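Local coordinates for protein methylxanthine N3-demethylase NdmB (Pseudomonas putida, PDB 6ICL) that removes the N3-methyl group of theobromine and related methylxanthines as a Rieske non-heme iron oxygenase, releasing formaldehyde during bacterial caffeine degradation, at residues L33-E47 against M57-R70. Residues are numbered along the deposited sequence; the frame is centred on the assembly and turned at random.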
loop_
_atom_site.group_PDB
_atom_site.type_symbol
_atom_site.label_atom_id
_atom_site.label_comp_id
_atom_site.label_asym_id
_atom_site.label_seq_id
_atom_site.Cartn_x
_atom_site.Cartn_y
_atom_site.Cartn_z
ATOM N N LEU A 33 8.644 -25.581 -29.828
ATOM C CA LEU A 33 8.329 -25.747 -28.416
ATOM C C LEU A 33 6.944 -26.338 -28.222
ATOM O O LEU A 33 6.707 -27.009 -27.214
ATOM C CB LEU A 33 8.456 -24.404 -27.687
ATOM C CG LEU A 33 9.851 -23.760 -27.671
ATOM C CD1 LEU A 33 9.835 -22.359 -27.016
ATOM C CD2 LEU A 33 10.827 -24.654 -26.968
ATOM N N ARG A 34 6.041 -26.146 -29.178
ATOM C CA ARG A 34 4.702 -26.710 -29.052
ATOM C C ARG A 34 4.679 -28.236 -29.015
ATOM O O ARG A 34 3.710 -28.804 -28.506
ATOM C CB ARG A 34 3.833 -26.210 -30.195
ATOM C CG ARG A 34 3.735 -24.703 -30.213
ATOM C CD ARG A 34 2.836 -24.251 -31.333
ATOM N NE ARG A 34 1.478 -24.761 -31.173
ATOM C CZ ARG A 34 0.514 -24.098 -30.548
ATOM N NH1 ARG A 34 0.776 -22.906 -30.029
ATOM N NH2 ARG A 34 -0.707 -24.620 -30.442
ATOM N N HIS A 35 5.722 -28.912 -29.509
ATOM C CA HIS A 35 5.730 -30.371 -29.644
ATOM C C HIS A 35 6.291 -31.091 -28.426
ATOM O O HIS A 35 6.295 -32.332 -28.399
ATOM C CB HIS A 35 6.532 -30.780 -30.887
ATOM C CG HIS A 35 5.902 -30.339 -32.171
ATOM N ND1 HIS A 35 6.216 -29.147 -32.786
ATOM C CD2 HIS A 35 4.950 -30.922 -32.940
ATOM C CE1 HIS A 35 5.489 -29.016 -33.879
ATOM N NE2 HIS A 35 4.713 -30.079 -33.995
ATOM N N PHE A 36 6.762 -30.354 -27.428
ATOM C CA PHE A 36 7.291 -30.951 -26.212
ATOM C C PHE A 36 6.277 -30.871 -25.073
ATOM O O PHE A 36 5.364 -30.037 -25.072
ATOM C CB PHE A 36 8.593 -30.258 -25.811
ATOM C CG PHE A 36 9.703 -30.453 -26.799
ATOM C CD1 PHE A 36 9.827 -29.611 -27.901
ATOM C CD2 PHE A 36 10.640 -31.474 -26.620
ATOM C CE1 PHE A 36 10.889 -29.788 -28.833
ATOM C CE2 PHE A 36 11.693 -31.662 -27.525
ATOM C CZ PHE A 36 11.813 -30.812 -28.641
ATOM N N TRP A 37 6.435 -31.778 -24.116
ATOM C CA TRP A 37 5.688 -31.722 -22.870
ATOM C C TRP A 37 6.275 -30.646 -21.965
ATOM O O TRP A 37 7.484 -30.623 -21.723
ATOM C CB TRP A 37 5.736 -33.065 -22.149
ATOM C CG TRP A 37 5.050 -34.176 -22.861
ATOM C CD1 TRP A 37 5.583 -34.977 -23.832
ATOM C CD2 TRP A 37 3.715 -34.654 -22.632
ATOM N NE1 TRP A 37 4.663 -35.910 -24.225
ATOM C CE2 TRP A 37 3.506 -35.742 -23.508
ATOM C CE3 TRP A 37 2.678 -34.265 -21.776
ATOM C CZ2 TRP A 37 2.293 -36.459 -23.555
ATOM C CZ3 TRP A 37 1.471 -34.971 -21.825
ATOM C CH2 TRP A 37 1.291 -36.056 -22.713
ATOM N N HIS A 38 5.415 -29.752 -21.477
ATOM C CA HIS A 38 5.833 -28.719 -20.537
ATOM C C HIS A 38 5.022 -28.818 -19.251
ATOM O O HIS A 38 3.808 -29.066 -19.297
ATOM C CB HIS A 38 5.644 -27.333 -21.134
ATOM C CG HIS A 38 6.443 -27.107 -22.374
ATOM N ND1 HIS A 38 7.813 -27.008 -22.362
ATOM C CD2 HIS A 38 6.062 -26.981 -23.666
ATOM C CE1 HIS A 38 8.245 -26.836 -23.599
ATOM N NE2 HIS A 38 7.200 -26.806 -24.405
ATOM N N PRO A 39 5.649 -28.608 -18.098
ATOM C CA PRO A 39 4.894 -28.579 -16.844
ATOM C C PRO A 39 4.153 -27.249 -16.715
ATOM O O PRO A 39 4.696 -26.182 -17.028
ATOM C CB PRO A 39 5.983 -28.729 -15.785
ATOM C CG PRO A 39 7.167 -27.930 -16.415
ATOM C CD PRO A 39 7.033 -28.119 -17.933
ATOM N N VAL A 40 2.885 -27.320 -16.298
ATOM C CA VAL A 40 2.092 -26.111 -16.123
ATOM C C VAL A 40 1.780 -25.816 -14.656
ATOM O O VAL A 40 1.635 -24.639 -14.299
ATOM C CB VAL A 40 0.804 -26.168 -16.959
ATOM C CG1 VAL A 40 1.150 -26.074 -18.459
ATOM C CG2 VAL A 40 -0.005 -27.445 -16.617
ATOM N N CYS A 41 1.720 -26.821 -13.789
ATOM C CA CYS A 41 1.575 -26.570 -12.361
ATOM C C CYS A 41 1.847 -27.881 -11.635
ATOM O O CYS A 41 1.861 -28.952 -12.244
ATOM C CB CYS A 41 0.170 -26.032 -12.017
ATOM S SG CYS A 41 -1.162 -27.199 -12.486
ATOM N N THR A 42 2.105 -27.784 -10.338
ATOM C CA THR A 42 2.166 -29.008 -9.562
ATOM C C THR A 42 0.746 -29.499 -9.312
ATOM O O THR A 42 -0.227 -28.748 -9.438
ATOM C CB THR A 42 2.897 -28.795 -8.241
ATOM O OG1 THR A 42 2.107 -27.951 -7.382
ATOM C CG2 THR A 42 4.265 -28.135 -8.490
ATOM N N LEU A 43 0.632 -30.784 -8.985
ATOM C CA LEU A 43 -0.666 -31.346 -8.654
ATOM C C LEU A 43 -1.292 -30.609 -7.470
ATOM O O LEU A 43 -2.475 -30.248 -7.504
ATOM C CB LEU A 43 -0.503 -32.840 -8.362
ATOM C CG LEU A 43 -1.783 -33.614 -8.092
ATOM C CD1 LEU A 43 -2.762 -33.351 -9.228
ATOM C CD2 LEU A 43 -1.441 -35.121 -7.974
ATOM N N ASN A 44 -0.496 -30.354 -6.430
ATOM C CA ASN A 44 -0.975 -29.584 -5.288
ATOM C C ASN A 44 -1.480 -28.207 -5.710
ATOM O O ASN A 44 -2.563 -27.763 -5.284
ATOM C CB ASN A 44 0.146 -29.445 -4.268
ATOM C CG ASN A 44 -0.367 -29.020 -2.931
ATOM O OD1 ASN A 44 -0.283 -27.843 -2.563
ATOM N ND2 ASN A 44 -0.939 -29.970 -2.193
ATOM N N GLU A 45 -0.690 -27.497 -6.529
ATOM C CA GLU A 45 -1.140 -26.213 -7.060
ATOM C C GLU A 45 -2.473 -26.343 -7.787
ATOM O O GLU A 45 -3.351 -25.481 -7.656
ATOM C CB GLU A 45 -0.070 -25.622 -7.992
ATOM C CG GLU A 45 1.044 -24.895 -7.236
ATOM C CD GLU A 45 2.283 -24.630 -8.091
ATOM O OE1 GLU A 45 3.258 -24.085 -7.544
ATOM O OE2 GLU A 45 2.286 -24.973 -9.298
ATOM N N PHE A 46 -2.641 -27.407 -8.578
ATOM C CA PHE A 46 -3.901 -27.573 -9.292
ATOM C C PHE A 46 -5.072 -27.783 -8.324
ATOM O O PHE A 46 -6.162 -27.222 -8.512
ATOM C CB PHE A 46 -3.802 -28.757 -10.255
ATOM C CG PHE A 46 -5.117 -29.196 -10.757
ATOM C CD1 PHE A 46 -5.740 -28.503 -11.801
ATOM C CD2 PHE A 46 -5.774 -30.265 -10.164
ATOM C CE1 PHE A 46 -6.998 -28.904 -12.266
ATOM C CE2 PHE A 46 -7.023 -30.654 -10.608
ATOM C CZ PHE A 46 -7.635 -29.972 -11.672
ATOM N N GLU A 47 -4.872 -28.616 -7.305
ATOM C CA GLU A 47 -5.952 -28.924 -6.367
ATOM C C GLU A 47 -6.307 -27.733 -5.478
ATOM O O GLU A 47 -7.468 -27.601 -5.078
ATOM C CB GLU A 47 -5.566 -30.141 -5.524
ATOM C CG GLU A 47 -5.515 -31.431 -6.368
ATOM C CD GLU A 47 -5.185 -32.678 -5.537
ATOM O OE1 GLU A 47 -4.673 -32.533 -4.406
ATOM O OE2 GLU A 47 -5.460 -33.802 -6.013
ATOM N N MET A 57 -8.920 -24.440 -13.456
ATOM C CA MET A 57 -7.794 -23.577 -13.120
ATOM C C MET A 57 -7.241 -23.028 -14.423
ATOM O O MET A 57 -7.332 -23.684 -15.471
ATOM C CB MET A 57 -6.695 -24.338 -12.319
ATOM C CG MET A 57 -5.257 -24.361 -12.936
ATOM S SD MET A 57 -4.013 -24.747 -11.718
ATOM C CE MET A 57 -2.813 -23.433 -11.825
ATOM N N GLY A 58 -6.689 -21.820 -14.359
ATOM C CA GLY A 58 -6.066 -21.185 -15.516
ATOM C C GLY A 58 -4.547 -21.267 -15.427
ATOM O O GLY A 58 -3.976 -21.094 -14.354
ATOM N N VAL A 59 -3.913 -21.573 -16.566
ATOM C CA VAL A 59 -2.462 -21.545 -16.719
ATOM C C VAL A 59 -2.172 -20.956 -18.086
ATOM O O VAL A 59 -3.019 -20.956 -18.982
ATOM C CB VAL A 59 -1.772 -22.929 -16.621
ATOM C CG1 VAL A 59 -1.923 -23.533 -15.233
ATOM C CG2 VAL A 59 -2.310 -23.893 -17.714
ATOM N N THR A 60 -0.949 -20.461 -18.248
ATOM C CA THR A 60 -0.499 -19.935 -19.525
ATOM C C THR A 60 0.739 -20.709 -19.965
ATOM O O THR A 60 1.664 -20.907 -19.175
ATOM C CB THR A 60 -0.239 -18.428 -19.416
ATOM O OG1 THR A 60 -1.471 -17.791 -19.036
ATOM C CG2 THR A 60 0.211 -17.850 -20.758
ATOM N N LEU A 61 0.717 -21.199 -21.205
ATOM C CA LEU A 61 1.795 -22.015 -21.757
ATOM C C LEU A 61 2.060 -21.519 -23.163
ATOM O O LEU A 61 1.156 -21.543 -24.003
ATOM C CB LEU A 61 1.443 -23.503 -21.796
ATOM C CG LEU A 61 2.523 -24.396 -22.433
ATOM C CD1 LEU A 61 3.874 -24.229 -21.733
ATOM C CD2 LEU A 61 2.094 -25.870 -22.380
ATOM N N LEU A 62 3.294 -21.082 -23.409
ATOM C CA LEU A 62 3.706 -20.598 -24.723
ATOM C C LEU A 62 2.773 -19.496 -25.200
ATOM O O LEU A 62 2.440 -19.404 -26.377
ATOM C CB LEU A 62 3.781 -21.749 -25.740
ATOM C CG LEU A 62 4.937 -22.731 -25.506
ATOM C CD1 LEU A 62 4.831 -23.947 -26.430
ATOM C CD2 LEU A 62 6.263 -22.032 -25.709
ATOM N N GLY A 63 2.356 -18.637 -24.272
ATOM C CA GLY A 63 1.456 -17.558 -24.612
ATOM C C GLY A 63 0.001 -17.956 -24.702
ATOM O O GLY A 63 -0.857 -17.072 -24.787
ATOM N N GLU A 64 -0.317 -19.250 -24.676
ATOM C CA GLU A 64 -1.694 -19.713 -24.777
ATOM C C GLU A 64 -2.334 -19.779 -23.399
ATOM O O GLU A 64 -1.727 -20.270 -22.445
ATOM C CB GLU A 64 -1.783 -21.107 -25.409
ATOM C CG GLU A 64 -0.918 -21.312 -26.620
ATOM C CD GLU A 64 -1.589 -20.895 -27.898
ATOM O OE1 GLU A 64 -1.042 -21.224 -28.969
ATOM O OE2 GLU A 64 -2.655 -20.241 -27.842
ATOM N N LYS A 65 -3.582 -19.337 -23.324
ATOM C CA LYS A 65 -4.376 -19.458 -22.115
ATOM C C LYS A 65 -5.119 -20.790 -22.148
ATOM O O LYS A 65 -5.914 -21.044 -23.060
ATOM C CB LYS A 65 -5.338 -18.272 -22.005
ATOM C CG LYS A 65 -4.626 -16.929 -22.266
ATOM C CD LYS A 65 -5.246 -15.741 -21.525
ATOM C CE LYS A 65 -6.739 -15.585 -21.737
ATOM N NZ LYS A 65 -7.186 -14.199 -21.371
ATOM N N LEU A 66 -4.854 -21.630 -21.161
ATOM C CA LEU A 66 -5.398 -22.978 -21.055
ATOM C C LEU A 66 -6.230 -23.070 -19.792
ATOM O O LEU A 66 -5.951 -22.383 -18.805
ATOM C CB LEU A 66 -4.278 -24.055 -20.959
ATOM C CG LEU A 66 -3.142 -24.053 -22.010
ATOM C CD1 LEU A 66 -2.176 -25.210 -21.751
ATOM C CD2 LEU A 66 -3.690 -24.134 -23.411
ATOM N N VAL A 67 -7.219 -23.960 -19.805
ATOM C CA VAL A 67 -7.957 -24.321 -18.598
ATOM C C VAL A 67 -7.639 -25.772 -18.263
ATOM O O VAL A 67 -7.592 -26.630 -19.154
ATOM C CB VAL A 67 -9.473 -24.092 -18.762
ATOM C CG1 VAL A 67 -10.009 -24.800 -20.026
ATOM C CG2 VAL A 67 -10.221 -24.546 -17.508
ATOM N N LEU A 68 -7.361 -26.032 -16.991
ATOM C CA LEU A 68 -7.212 -27.372 -16.454
ATOM C C LEU A 68 -8.447 -27.701 -15.628
ATOM O O LEU A 68 -8.923 -26.867 -14.849
ATOM C CB LEU A 68 -5.962 -27.482 -15.570
ATOM C CG LEU A 68 -4.628 -27.064 -16.215
ATOM C CD1 LEU A 68 -3.483 -27.210 -15.232
ATOM C CD2 LEU A 68 -4.344 -27.877 -17.493
ATOM N N ALA A 69 -8.971 -28.910 -15.796
ATOM C CA ALA A 69 -10.046 -29.374 -14.934
ATOM C C ALA A 69 -9.953 -30.884 -14.820
ATOM O O ALA A 69 -9.523 -31.570 -15.757
ATOM C CB ALA A 69 -11.422 -28.981 -15.471
ATOM N N ARG A 70 -10.357 -31.398 -13.669
ATOM C CA ARG A 70 -10.352 -32.837 -13.444
ATOM C C ARG A 70 -11.762 -33.334 -13.700
ATOM O O ARG A 70 -12.690 -32.982 -12.967
ATOM C CB ARG A 70 -9.885 -33.204 -12.039
ATOM C CG ARG A 70 -9.903 -34.715 -11.820
ATOM C CD ARG A 70 -8.744 -35.151 -10.971
ATOM N NE ARG A 70 -8.680 -34.359 -9.755
ATOM C CZ ARG A 70 -7.649 -34.351 -8.928
ATOM N NH1 ARG A 70 -6.586 -35.099 -9.180
ATOM N NH2 ARG A 70 -7.689 -33.597 -7.843
#
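Two salt bridges, Arg34 to Glu64 and Arg70 to Glu47, clamp the ends of this contact within the Rieske domain, where strand 37-42 and the hairpin of strands 57-61 and 64-70 face each other from opposite ends of one strongly curved antiparallel sheet. Arg34 NH1 lies 2.7 Å from Glu64 OE1 and meets its anti lone pair, the guanidinium and carboxylate planes standing 77° apart. At the other end Arg70 NH2 donates almost straight (173°) to Glu47 OE2 at 2.9 Å, while one guanidinium face rests on Phe46 CE2; Gly53 O and His54 ND1 take further N-H groups. A leucine in place of Arg70 would probably leave the Glu47 carboxylate without its charged mate and these two acceptors without their donor. Phe46, with CG anti to the backbone N (chi1 166°), reaches back to the hairpin, where CE1 packs 3.7 Å from Leu68 CB and Met57 SD makes an oblique Met-aromatic contact. Between the clamps, Val40 fits among Val59, Leu61 and Leu68. Near the type I' turn, His38 NE2 donates to Leu33 O at 2.9 Å, and Leu62 CD1 packs 3.7 Å from Leu33 C, the carbon of that same carbonyl.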